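Local atomic coordinates of alpha-galactosidase (Thermus thermophilus, PDB entry 6LCJ), a protein that probably releases terminal alpha-galactose units from oligosaccharides as a thermostable, hexameric family 36 glycoside hydrolase. Residues F46-S54 / L337-A345; Y147-S156 / L344-G352. All coordinates share one frame; numbering follows the deposited sequence.

Contact 1. Residues F46-S54 / L337-A345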
ATOM      1  N   PHE E  46      22.610 -17.549  22.414  1.00 28.26           N
ATOM      2  CA  PHE E  46      22.346 -16.911  23.696  1.00 26.79           C
ATOM      3  C   PHE E  46      22.017 -15.436  23.461  1.00 29.87           C
ATOM      4  O   PHE E  46      22.879 -14.635  23.061  1.00 25.83           O
ATOM      5  CB  PHE E  46      23.517 -17.057  24.656  1.00 26.32           C
ATOM      6  CG  PHE E  46      23.283 -16.363  25.967  1.00 27.86           C
ATOM      7  CD1 PHE E  46      22.276 -16.791  26.811  1.00 29.83           C
ATOM      8  CD2 PHE E  46      24.039 -15.261  26.339  1.00 24.48           C
ATOM      9  CE1 PHE E  46      22.039 -16.143  28.021  1.00 32.04           C
ATOM     10  CE2 PHE E  46      23.817 -14.623  27.545  1.00 25.94           C
ATOM     11  CZ  PHE E  46      22.815 -15.066  28.387  1.00 27.83           C
ATOM     12  N   ARG E  47      20.773 -15.079  23.727  1.00 25.13           N
ATOM     13  CA  ARG E  47      20.260 -13.751  23.457  1.00 25.74           C
ATOM     14  C   ARG E  47      20.272 -12.993  24.777  1.00 25.72           C
ATOM     15  O   ARG E  47      19.400 -13.195  25.624  1.00 27.84           O
ATOM     16  CB  ARG E  47      18.864 -13.853  22.850  1.00 24.29           C
ATOM     17  CG  ARG E  47      18.355 -12.564  22.236  1.00 27.30           C
ATOM     18  CD  ARG E  47      17.574 -11.735  23.239  1.00 24.96           C
ATOM     19  NE  ARG E  47      17.091 -10.510  22.619  1.00 23.98           N
ATOM     20  CZ  ARG E  47      16.552  -9.497  23.285  1.00 25.95           C
ATOM     21  NH1 ARG E  47      16.423  -9.563  24.601  1.00 23.34           N
ATOM     22  NH2 ARG E  47      16.136  -8.414  22.633  1.00 28.94           N
ATOM     23  N   HIS E  48      21.275 -12.136  24.966  1.00 26.63           N
ATOM     24  CA  HIS E  48      21.381 -11.338  26.187  1.00 23.95           C
ATOM     25  C   HIS E  48      20.749  -9.954  25.997  1.00 24.64           C
ATOM     26  O   HIS E  48      21.278  -9.109  25.265  1.00 20.03           O
ATOM     27  CB  HIS E  48      22.826 -11.190  26.632  1.00 19.77           C
ATOM     28  CG  HIS E  48      22.927 -10.543  27.972  1.00 25.95           C
ATOM     29  ND1 HIS E  48      23.468  -9.289  28.160  1.00 24.13           N
ATOM     30  CD2 HIS E  48      22.447 -10.933  29.178  1.00 26.10           C
ATOM     31  CE1 HIS E  48      23.357  -8.954  29.432  1.00 28.89           C
ATOM     32  NE2 HIS E  48      22.743  -9.935  30.074  1.00 28.89           N
ATOM     33  N   GLY E  49      19.638  -9.710  26.685  1.00 23.26           N
ATOM     34  CA  GLY E  49      18.989  -8.412  26.622  1.00 25.19           C
ATOM     35  C   GLY E  49      19.783  -7.313  27.315  1.00 24.91           C
ATOM     36  O   GLY E  49      20.712  -7.545  28.096  1.00 23.95           O
ATOM     37  N   TRP E  50      19.371  -6.077  27.031  1.00 25.42           N
ATOM     38  CA  TRP E  50      20.169  -4.910  27.397  1.00 23.50           C
ATOM     39  C   TRP E  50      20.129  -4.618  28.891  1.00 24.42           C
ATOM     40  O   TRP E  50      21.166  -4.336  29.499  1.00 25.30           O
ATOM     41  CB  TRP E  50      19.673  -3.693  26.637  1.00 24.93           C
ATOM     42  CG  TRP E  50      20.500  -2.462  26.839  1.00 25.15           C
ATOM     43  CD1 TRP E  50      21.864  -2.380  26.892  1.00 24.71           C
ATOM     44  CD2 TRP E  50      20.010  -1.130  26.995  1.00 23.57           C
ATOM     45  NE1 TRP E  50      22.249  -1.076  27.069  1.00 23.92           N
ATOM     46  CE2 TRP E  50      21.132  -0.287  27.128  1.00 22.94           C
ATOM     47  CE3 TRP E  50      18.723  -0.562  27.014  1.00 24.38           C
ATOM     48  CZ2 TRP E  50      21.013   1.093  27.291  1.00 27.52           C
ATOM     49  CZ3 TRP E  50      18.599   0.804  27.169  1.00 23.83           C
ATOM     50  CH2 TRP E  50      19.738   1.622  27.305  1.00 30.26           C
ATOM     51  N   GLN E  51      18.938  -4.612  29.485  1.00 20.30           N
ATOM     52  CA  GLN E  51      18.764  -4.123  30.843  1.00 22.06           C
ATOM     53  C   GLN E  51      18.070  -5.180  31.711  1.00 23.78           C
ATOM     54  O   GLN E  51      17.739  -6.284  31.263  1.00 24.96           O
ATOM     55  CB  GLN E  51      18.005  -2.778  30.844  1.00 22.35           C
ATOM     56  CG  GLN E  51      16.727  -2.759  30.035  1.00 26.92           C
ATOM     57  CD  GLN E  51      15.538  -2.244  30.829  1.00 32.15           C
ATOM     58  OE1 GLN E  51      15.379  -2.580  32.006  1.00 29.39           O
ATOM     59  NE2 GLN E  51      14.686  -1.435  30.185  1.00 29.28           N
ATOM     60  N   SER E  52      17.867  -4.817  32.980  1.00 26.69           N
ATOM     61  CA  SER E  52      17.318  -5.725  33.993  1.00 22.87           C
ATOM     62  C   SER E  52      16.093  -6.483  33.498  1.00 23.31           C
ATOM     63  O   SER E  52      16.046  -7.714  33.567  1.00 28.48           O
ATOM     64  CB  SER E  52      16.960  -4.929  35.245  1.00 21.50           C
ATOM     65  OG  SER E  52      18.134  -4.487  35.905  1.00 23.33           O
ATOM     66  N   TRP E  53      15.090  -5.759  32.992  1.00 25.35           N
ATOM     67  CA  TRP E  53      13.828  -6.367  32.583  1.00 21.78           C
ATOM     68  C   TRP E  53      13.941  -7.103  31.252  1.00 25.28           C
ATOM     69  O   TRP E  53      13.065  -7.917  30.932  1.00 24.87           O
ATOM     70  CB  TRP E  53      12.727  -5.290  32.514  1.00 24.13           C
ATOM     71  CG  TRP E  53      12.647  -4.470  33.782  1.00 25.90           C
ATOM     72  CD1 TRP E  53      12.850  -4.918  35.059  1.00 23.99           C
ATOM     73  CD2 TRP E  53      12.379  -3.067  33.892  1.00 27.36           C
ATOM     74  NE1 TRP E  53      12.720  -3.889  35.951  1.00 24.96           N
ATOM     75  CE2 TRP E  53      12.431  -2.739  35.265  1.00 27.91           C
ATOM     76  CE3 TRP E  53      12.094  -2.053  32.968  1.00 27.94           C
ATOM     77  CZ2 TRP E  53      12.210  -1.432  35.737  1.00 25.82           C
ATOM     78  CZ3 TRP E  53      11.877  -0.742  33.450  1.00 26.85           C
ATOM     79  CH2 TRP E  53      11.929  -0.457  34.814  1.00 23.71           C
ATOM     80  N   SER E  54      14.999  -6.854  30.486  1.00 25.55           N
ATOM     81  CA  SER E  54      15.113  -7.420  29.145  1.00 26.83           C
ATOM     82  C   SER E  54      15.243  -8.943  29.183  1.00 26.66           C
ATOM     83  O   SER E  54      15.708  -9.530  30.162  1.00 25.28           O
ATOM     84  CB  SER E  54      16.311  -6.817  28.414  1.00 23.70           C
ATOM     85  OG  SER E  54      16.088  -5.447  28.153  1.00 23.59           O
ATOM     86  N   LEU E 337      21.230  -0.422  44.862  1.00 28.26           N
ATOM     87  CA  LEU E 337      20.589  -1.481  44.104  1.00 27.98           C
ATOM     88  C   LEU E 337      20.163  -0.888  42.770  1.00 27.93           C
ATOM     89  O   LEU E 337      19.348   0.041  42.741  1.00 25.44           O
ATOM     90  CB  LEU E 337      19.376  -2.036  44.852  1.00 26.88           C
ATOM     91  CG  LEU E 337      18.558  -3.051  44.040  1.00 29.99           C
ATOM     92  CD1 LEU E 337      19.323  -4.358  43.879  1.00 27.93           C
ATOM     93  CD2 LEU E 337      17.209  -3.304  44.673  1.00 31.11           C
ATOM     94  N   PHE E 338      20.730  -1.407  41.676  1.00 28.73           N
ATOM     95  CA  PHE E 338      20.413  -0.934  40.327  1.00 28.53           C
ATOM     96  C   PHE E 338      19.240  -1.723  39.762  1.00 27.36           C
ATOM     97  O   PHE E 338      19.255  -2.960  39.776  1.00 24.88           O
ATOM     98  CB  PHE E 338      21.616  -1.076  39.386  1.00 25.15           C
ATOM     99  CG  PHE E 338      22.660   0.016  39.533  1.00 30.63           C
ATOM    100  CD1 PHE E 338      22.835   0.689  40.741  1.00 30.52           C
ATOM    101  CD2 PHE E 338      23.492   0.341  38.472  1.00 27.09           C
ATOM    102  CE1 PHE E 338      23.814   1.657  40.881  1.00 30.05           C
ATOM    103  CE2 PHE E 338      24.474   1.319  38.605  1.00 29.00           C
ATOM    104  CZ  PHE E 338      24.633   1.975  39.810  1.00 29.66           C
ATOM    105  N   CYS E 339      18.245  -1.009  39.236  1.00 25.27           N
ATOM    106  CA  CYS E 339      17.042  -1.622  38.688  1.00 27.53           C
ATOM    107  C   CYS E 339      16.727  -0.986  37.337  1.00 30.07           C
ATOM    108  O   CYS E 339      17.010   0.193  37.114  1.00 29.41           O
ATOM    109  CB  CYS E 339      15.840  -1.468  39.674  1.00 30.36           C
ATOM    110  SG  CYS E 339      14.338  -2.486  39.251  1.00 44.41           S
ATOM    111  N   GLY E 340      16.133  -1.771  36.432  1.00 29.47           N
ATOM    112  CA  GLY E 340      15.822  -1.276  35.097  1.00 25.12           C
ATOM    113  C   GLY E 340      17.048  -0.807  34.353  1.00 26.44           C
ATOM    114  O   GLY E 340      16.982   0.133  33.540  1.00 23.86           O
ATOM    115  N   ALA E 341      18.159  -1.435  34.614  1.00 27.28           N
ATOM    116  CA  ALA E 341      19.446  -0.853  34.350  1.00 25.72           C
ATOM    117  C   ALA E 341      20.195  -1.657  33.309  1.00 25.96           C
ATOM    118  O   ALA E 341      20.093  -2.892  33.287  1.00 24.64           O
ATOM    119  CB  ALA E 341      20.280  -0.791  35.641  1.00 24.20           C
ATOM    120  N   PRO E 342      20.959  -0.985  32.449  1.00 25.59           N
ATOM    121  CA  PRO E 342      21.938  -1.691  31.615  1.00 23.22           C
ATOM    122  C   PRO E 342      22.749  -2.668  32.446  1.00 26.43           C
ATOM    123  O   PRO E 342      23.461  -2.270  33.371  1.00 26.14           O
ATOM    124  CB  PRO E 342      22.808  -0.554  31.076  1.00 27.23           C
ATOM    125  CG  PRO E 342      21.894   0.623  31.076  1.00 29.30           C
ATOM    126  CD  PRO E 342      21.073   0.474  32.313  1.00 25.79           C
ATOM    127  N   VAL E 343      22.644  -3.955  32.140  1.00 25.55           N
ATOM    128  CA  VAL E 343      23.216  -4.958  33.028  1.00 25.11           C
ATOM    129  C   VAL E 343      24.739  -4.857  33.046  1.00 26.52           C
ATOM    130  O   VAL E 343      25.345  -4.591  34.089  1.00 29.49           O
ATOM    131  CB  VAL E 343      22.720  -6.361  32.639  1.00 25.94           C
ATOM    132  CG1 VAL E 343      23.580  -7.420  33.281  1.00 26.83           C
ATOM    133  CG2 VAL E 343      21.262  -6.523  33.070  1.00 24.26           C
ATOM    134  N   LEU E 344      25.384  -5.025  31.893  1.00 28.33           N
ATOM    135  CA  LEU E 344      26.839  -5.131  31.903  1.00 25.76           C
ATOM    136  C   LEU E 344      27.500  -3.787  32.196  1.00 29.22           C
ATOM    137  O   LEU E 344      28.488  -3.728  32.936  1.00 30.34           O
ATOM    138  CB  LEU E 344      27.320  -5.714  30.576  1.00 25.11           C
ATOM    139  CG  LEU E 344      26.766  -7.133  30.409  1.00 30.52           C
ATOM    140  CD1 LEU E 344      27.079  -7.752  29.052  1.00 25.32           C
ATOM    141  CD2 LEU E 344      27.277  -8.026  31.535  1.00 26.99           C
ATOM    142  N   ALA E 345      26.951  -2.691  31.669  1.00 27.86           N
ATOM    143  CA  ALA E 345      27.558  -1.380  31.897  1.00 31.69           C
ATOM    144  C   ALA E 345      27.438  -0.909  33.351  1.00 33.97           C
ATOM    145  O   ALA E 345      28.086   0.079  33.719  1.00 26.58           O
ATOM    146  CB  ALA E 345      26.936  -0.346  30.948  1.00 26.74           C
TER
HETATM  147  O   HOH W   1      23.991  -5.361  29.143  1.00 29.45           O

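Contact 2. Residues Y147-S156 / L344-G352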
ATOM      1  N   TYR E 147      34.253 -15.460  31.391  1.00 38.29           N
ATOM      2  CA  TYR E 147      33.954 -14.102  30.941  1.00 37.06           C
ATOM      3  C   TYR E 147      33.718 -13.177  32.130  1.00 34.41           C
ATOM      4  O   TYR E 147      34.244 -12.057  32.169  1.00 31.94           O
ATOM      5  CB  TYR E 147      32.735 -14.125  30.003  1.00 32.80           C
ATOM      6  CG  TYR E 147      32.236 -12.778  29.490  1.00 30.84           C
ATOM      7  CD1 TYR E 147      33.111 -11.827  28.965  1.00 28.70           C
ATOM      8  CD2 TYR E 147      30.880 -12.472  29.509  1.00 32.00           C
ATOM      9  CE1 TYR E 147      32.645 -10.610  28.489  1.00 26.88           C
ATOM     10  CE2 TYR E 147      30.402 -11.257  29.039  1.00 28.63           C
ATOM     11  CZ  TYR E 147      31.286 -10.333  28.526  1.00 31.07           C
ATOM     12  OH  TYR E 147      30.798  -9.133  28.058  1.00 26.69           O
ATOM     13  N   ALA E 148      32.942 -13.635  33.119  1.00 36.57           N
ATOM     14  CA  ALA E 148      32.607 -12.777  34.254  1.00 36.16           C
ATOM     15  C   ALA E 148      33.850 -12.307  35.002  1.00 33.91           C
ATOM     16  O   ALA E 148      33.868 -11.178  35.510  1.00 32.81           O
ATOM     17  CB  ALA E 148      31.649 -13.502  35.202  1.00 31.25           C
ATOM     18  N   ARG E 149      34.908 -13.134  35.055  1.00 32.13           N
ATOM     19  CA  ARG E 149      36.130 -12.738  35.759  1.00 31.81           C
ATOM     20  C   ARG E 149      36.809 -11.551  35.107  1.00 35.55           C
ATOM     21  O   ARG E 149      37.526 -10.800  35.779  1.00 42.14           O
ATOM     22  CB  ARG E 149      37.106 -13.903  35.830  1.00 35.82           C
ATOM     23  CG  ARG E 149      36.752 -14.898  36.917  1.00 36.52           C
ATOM     24  CD  ARG E 149      37.473 -16.191  36.719  1.00 42.04           C
ATOM     25  NE  ARG E 149      36.675 -17.317  37.192  1.00 46.20           N
ATOM     26  CZ  ARG E 149      36.567 -18.469  36.540  1.00 41.87           C
ATOM     27  NH1 ARG E 149      37.204 -18.638  35.385  1.00 38.64           N
ATOM     28  NH2 ARG E 149      35.824 -19.445  37.043  1.00 44.66           N
ATOM     29  N   LEU E 150      36.596 -11.351  33.814  1.00 36.85           N
ATOM     30  CA  LEU E 150      37.210 -10.241  33.104  1.00 28.66           C
ATOM     31  C   LEU E 150      36.378  -8.965  33.154  1.00 29.03           C
ATOM     32  O   LEU E 150      36.753  -7.967  32.524  1.00 34.13           O
ATOM     33  CB  LEU E 150      37.483 -10.659  31.660  1.00 26.68           C
ATOM     34  CG  LEU E 150      38.444 -11.847  31.652  1.00 38.11           C
ATOM     35  CD1 LEU E 150      38.590 -12.426  30.264  1.00 38.49           C
ATOM     36  CD2 LEU E 150      39.801 -11.405  32.200  1.00 31.82           C
ATOM     37  N   LEU E 151      35.281  -8.952  33.880  1.00 26.54           N
ATOM     38  CA  LEU E 151      34.462  -7.755  33.985  1.00 26.56           C
ATOM     39  C   LEU E 151      34.696  -7.072  35.321  1.00 27.24           C
ATOM     40  O   LEU E 151      35.262  -7.658  36.243  1.00 31.66           O
ATOM     41  CB  LEU E 151      32.984  -8.118  33.807  1.00 27.45           C
ATOM     42  CG  LEU E 151      32.614  -8.750  32.464  1.00 30.82           C
ATOM     43  CD1 LEU E 151      31.150  -9.168  32.432  1.00 26.41           C
ATOM     44  CD2 LEU E 151      32.942  -7.804  31.324  1.00 27.83           C
ATOM     45  N   PRO E 152      34.288  -5.813  35.465  1.00 28.28           N
ATOM     46  CA  PRO E 152      34.391  -5.169  36.773  1.00 26.38           C
ATOM     47  C   PRO E 152      33.590  -5.933  37.817  1.00 33.13           C
ATOM     48  O   PRO E 152      32.581  -6.577  37.516  1.00 31.24           O
ATOM     49  CB  PRO E 152      33.813  -3.770  36.528  1.00 30.20           C
ATOM     50  CG  PRO E 152      33.997  -3.545  35.060  1.00 28.81           C
ATOM     51  CD  PRO E 152      33.755  -4.886  34.449  1.00 31.08           C
ATOM     52  N   ARG E 153      34.073  -5.867  39.059  1.00 35.79           N
ATOM     53  CA  ARG E 153      33.444  -6.503  40.204  1.00 32.04           C
ATOM     54  C   ARG E 153      33.257  -5.476  41.307  1.00 32.72           C
ATOM     55  O   ARG E 153      34.027  -4.526  41.430  1.00 34.67           O
ATOM     56  CB  ARG E 153      34.285  -7.673  40.722  1.00 33.28           C
ATOM     57  CG  ARG E 153      34.845  -8.522  39.616  1.00 33.96           C
ATOM     58  CD  ARG E 153      35.867  -9.471  40.150  1.00 41.42           C
ATOM     59  NE  ARG E 153      35.282 -10.502  40.996  1.00 47.65           N
ATOM     60  CZ  ARG E 153      35.682 -10.766  42.234  1.00 46.88           C
ATOM     61  NH1 ARG E 153      36.665 -10.055  42.768  1.00 50.53           N
ATOM     62  NH2 ARG E 153      35.097 -11.733  42.935  1.00 39.95           N
ATOM     63  N   ARG E 154      32.213  -5.671  42.104  1.00 34.09           N
ATOM     64  CA  ARG E 154      32.037  -4.898  43.328  1.00 30.97           C
ATOM     65  C   ARG E 154      31.175  -5.756  44.253  1.00 39.15           C
ATOM     66  O   ARG E 154      29.945  -5.794  44.101  1.00 34.56           O
ATOM     67  CB  ARG E 154      31.396  -3.551  43.063  1.00 25.98           C
ATOM     68  CG  ARG E 154      31.019  -2.837  44.362  1.00 29.87           C
ATOM     69  CD  ARG E 154      30.576  -1.424  44.118  1.00 27.92           C
ATOM     70  NE  ARG E 154      30.310  -0.706  45.360  1.00 37.36           N
ATOM     71  CZ  ARG E 154      31.111   0.219  45.889  1.00 36.96           C
ATOM     72  NH1 ARG E 154      32.252   0.544  45.292  1.00 28.18           N
ATOM     73  NH2 ARG E 154      30.762   0.819  47.016  1.00 34.00           N
ATOM     74  N   LEU E 155      31.831  -6.453  45.180  1.00 38.21           N
ATOM     75  CA  LEU E 155      31.183  -7.385  46.105  1.00 35.61           C
ATOM     76  C   LEU E 155      31.228  -6.770  47.503  1.00 39.35           C
ATOM     77  O   LEU E 155      32.272  -6.775  48.165  1.00 39.72           O
ATOM     78  CB  LEU E 155      31.859  -8.747  46.033  1.00 31.69           C
ATOM     79  CG  LEU E 155      31.664  -9.442  44.675  1.00 35.43           C
ATOM     80  CD1 LEU E 155      32.266 -10.843  44.650  1.00 34.61           C
ATOM     81  CD2 LEU E 155      30.177  -9.500  44.324  1.00 32.68           C
ATOM     82  N   SER E 156      30.090  -6.214  47.932  1.00 39.72           N
ATOM     83  CA  SER E 156      30.007  -5.404  49.154  1.00 38.77           C
ATOM     84  C   SER E 156      29.525  -6.267  50.319  1.00 41.81           C
ATOM     85  O   SER E 156      28.425  -6.094  50.860  1.00 39.13           O
ATOM     86  CB  SER E 156      29.083  -4.211  48.934  1.00 39.29           C
ATOM     87  OG  SER E 156      29.659  -3.245  48.065  1.00 44.12           O
ATOM     88  N   LEU E 344      25.384  -5.025  31.893  1.00 28.33           N
ATOM     89  CA  LEU E 344      26.839  -5.131  31.903  1.00 25.76           C
ATOM     90  C   LEU E 344      27.500  -3.787  32.196  1.00 29.22           C
ATOM     91  O   LEU E 344      28.488  -3.728  32.936  1.00 30.34           O
ATOM     92  CB  LEU E 344      27.320  -5.714  30.576  1.00 25.11           C
ATOM     93  CG  LEU E 344      26.766  -7.133  30.409  1.00 30.52           C
ATOM     94  CD1 LEU E 344      27.079  -7.752  29.052  1.00 25.32           C
ATOM     95  CD2 LEU E 344      27.277  -8.026  31.535  1.00 26.99           C
ATOM     96  N   ALA E 345      26.951  -2.691  31.669  1.00 27.86           N
ATOM     97  CA  ALA E 345      27.558  -1.380  31.897  1.00 31.69           C
ATOM     98  C   ALA E 345      27.438  -0.909  33.351  1.00 33.97           C
ATOM     99  O   ALA E 345      28.086   0.079  33.719  1.00 26.58           O
ATOM    100  CB  ALA E 345      26.936  -0.346  30.948  1.00 26.74           C
ATOM    101  N   SER E 346      26.626  -1.584  34.176  1.00 32.85           N
ATOM    102  CA  SER E 346      26.462  -1.249  35.584  1.00 26.46           C
ATOM    103  C   SER E 346      27.494  -1.917  36.467  1.00 27.33           C
ATOM    104  O   SER E 346      27.637  -1.521  37.625  1.00 29.59           O
ATOM    105  CB  SER E 346      25.070  -1.656  36.086  1.00 26.34           C
ATOM    106  OG  SER E 346      24.046  -0.825  35.548  1.00 29.32           O
ATOM    107  N   LEU E 347      28.200  -2.919  35.954  1.00 29.47           N
ATOM    108  CA  LEU E 347      29.093  -3.711  36.788  1.00 28.82           C
ATOM    109  C   LEU E 347      30.234  -2.852  37.325  1.00 34.25           C
ATOM    110  O   LEU E 347      30.778  -1.993  36.620  1.00 29.68           O
ATOM    111  CB  LEU E 347      29.639  -4.887  35.987  1.00 26.58           C
ATOM    112  CG  LEU E 347      28.614  -5.910  35.492  1.00 28.09           C
ATOM    113  CD1 LEU E 347      29.277  -7.034  34.670  1.00 21.27           C
ATOM    114  CD2 LEU E 347      27.841  -6.478  36.680  1.00 26.27           C
ATOM    115  N   GLY E 348      30.593  -3.083  38.589  1.00 30.83           N
ATOM    116  CA  GLY E 348      31.589  -2.289  39.262  1.00 26.60           C
ATOM    117  C   GLY E 348      31.047  -1.082  39.996  1.00 27.06           C
ATOM    118  O   GLY E 348      31.724  -0.565  40.882  1.00 33.76           O
ATOM    119  N   LEU E 349      29.855  -0.611  39.647  1.00 26.96           N
ATOM    120  CA  LEU E 349      29.216   0.506  40.328  1.00 24.18           C
ATOM    121  C   LEU E 349      28.087   0.052  41.247  1.00 32.16           C
ATOM    122  O   LEU E 349      28.011   0.495  42.398  1.00 33.73           O
ATOM    123  CB  LEU E 349      28.678   1.507  39.302  1.00 22.82           C
ATOM    124  CG  LEU E 349      29.730   2.102  38.368  1.00 29.10           C
ATOM    125  CD1 LEU E 349      29.079   2.882  37.253  1.00 25.48           C
ATOM    126  CD2 LEU E 349      30.740   2.974  39.156  1.00 26.36           C
ATOM    127  N   ALA E 350      27.206  -0.826  40.767  1.00 28.80           N
ATOM    128  CA  ALA E 350      26.122  -1.326  41.603  1.00 31.41           C
ATOM    129  C   ALA E 350      26.648  -2.278  42.671  1.00 28.43           C
ATOM    130  O   ALA E 350      27.587  -3.043  42.438  1.00 25.69           O
ATOM    131  CB  ALA E 350      25.070  -2.046  40.753  1.00 26.48           C
ATOM    132  N   ASP E 351      26.027  -2.227  43.849  1.00 26.68           N
ATOM    133  CA  ASP E 351      26.199  -3.271  44.855  1.00 27.88           C
ATOM    134  C   ASP E 351      25.242  -4.428  44.604  1.00 28.61           C
ATOM    135  O   ASP E 351      25.635  -5.595  44.698  1.00 29.56           O
ATOM    136  CB  ASP E 351      25.959  -2.711  46.260  1.00 29.15           C
ATOM    137  CG  ASP E 351      26.831  -1.509  46.562  1.00 28.81           C
ATOM    138  OD1 ASP E 351      28.043  -1.711  46.717  1.00 31.94           O
ATOM    139  OD2 ASP E 351      26.309  -0.368  46.623  1.00 28.59           O
ATOM    140  N   GLY E 352      23.995  -4.110  44.285  1.00 23.69           N
ATOM    141  CA  GLY E 352      23.024  -5.101  43.873  1.00 26.67           C
ATOM    142  C   GLY E 352      22.444  -4.717  42.523  1.00 30.02           C
ATOM    143  O   GLY E 352      22.278  -3.529  42.212  1.00 27.74           O
TER

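Contact 1. Residues F46-S54 / L337-A345
The indole of Trp53 lies over Gly340, whose CA sits 3.8 Å from the centroid of the six-membered ring of Trp53 in a CH-pi contact, 17° off the ring normal. This is a junction between domains in a GH36-type enzyme: 46-54 begins in strand 44-48 of the N-terminal beta domain and runs on into a turn, and 337-345 runs from the end of strand 335-338 of the parallel barrel into the loop after it. On the same face of the Trp53 indole, Gln51 OE1 stands above the rim, where it also accepts a weak hydrogen bond from Trp53 N. With an alanine in place of Trp53, Gly340 CA would probably lose its aromatic cover and Cys339 SG its oblique sulfur-aromatic neighbour.

Backbone pairing joins the two loops at a single bridge, Gln51 with Pro342. Val343 N donates to Trp50 O at 3.1 Å, nearly straight (166°) and in the carbonyl plane, while Ser52 N makes a weaker, bent bond to Ala341 O. With OG beside its own backbone N (chi1 -70°), Ser52 turns the hydroxyl toward 339-341, where it accepts a weak bond from Ala341 N; it is also hydrogen-bonded to Arg354 O.

Pro342 CG comes obliquely to within 3.9 Å of Trp50 CZ2, the two side chains pointing the same way; Trp50 NE1 bonds to Glu317. The His48 ring, held by Ser91 and Arg390, receives Val343 CG1 at its edge and Leu344 CD1 obliquely. One water takes a hydrogen bond from Leu344 N at 3.1 Å and gives one to Trp50 O at 3.0 Å.

Contact 2. Residues Y147-S156 / L344-G352
Arg153 and Gly348 bring the two backbones closest, CA to CA 4.7 Å, where the extended chain leaving helix 140-149 passes the turn of 344-352. Gly348 has a positive phi (90°), and a CB on it would run into Pro152 CB, so the bare backbone is what permits the close passage. Pro152 CB instead rests 3.5 Å from Leu347 O, a carbonyl oxygen that is also hydrogen-bonded to Arg321 NH1.

On the apolar side, Leu151 CD1 meets Leu347 CD1 at 3.6 Å and touches Leu344 CD2 more loosely. The same Leu151 methyl stands over one face of the Tyr147 ring, toward its rim; the hydroxyl of Tyr147 reaches past Leu344 CD1 and bonds to Ala108 O.

Beyond the glycine the chemistry turns ionic. Arg154, with CG anti to the backbone N (chi1 171°) and the chain stretched out to NE, carries its CD past the carbonyls of Gly348 and Leu349. Its NE then donates to Asp351 OD1 in a salt bridge of 2.8 Å, in the guanidinium plane but from above the carboxylate plane, the two planes 58° apart. Ser156 OG gives its hydrogen bond to the same OD1 over 2.6 Å, on the anti side and from the opposite face. Two donors thus grip one oxygen, while Asp351 OD2 pairs with Arg328 and Leu336 N; this fourfold hold would probably stabilise the charged carboxylate and restrain its rotation. The arrangement belongs to the outer packing of a TIM-type barrel: the link between strands 335-338 and 352-354 is fastened to the segment running from helix 140-149 toward the barrel strand 161-164.

Overall arrangement
Contacts 1 and 2 share Leu344 and Ala345 and grip successive parts of one connection between barrel strands 335-338 and 352-354, their centres about 12 Å apart. Contact 1 lies near the centre of the chain, almost wholly buried, and relies on aromatic surfaces and backbone pairing; contact 2 is farther out and partly exposed, with leucine packing on one side and a carboxylate network on the other. Their first segments come from different elements, strand 44-48 and helix 140-149. The second segments are tied together by a probable hydrogen bond from Phe338 N to Gly352 O (2.7 Å) and by the Phe338 ring packing on Ala350.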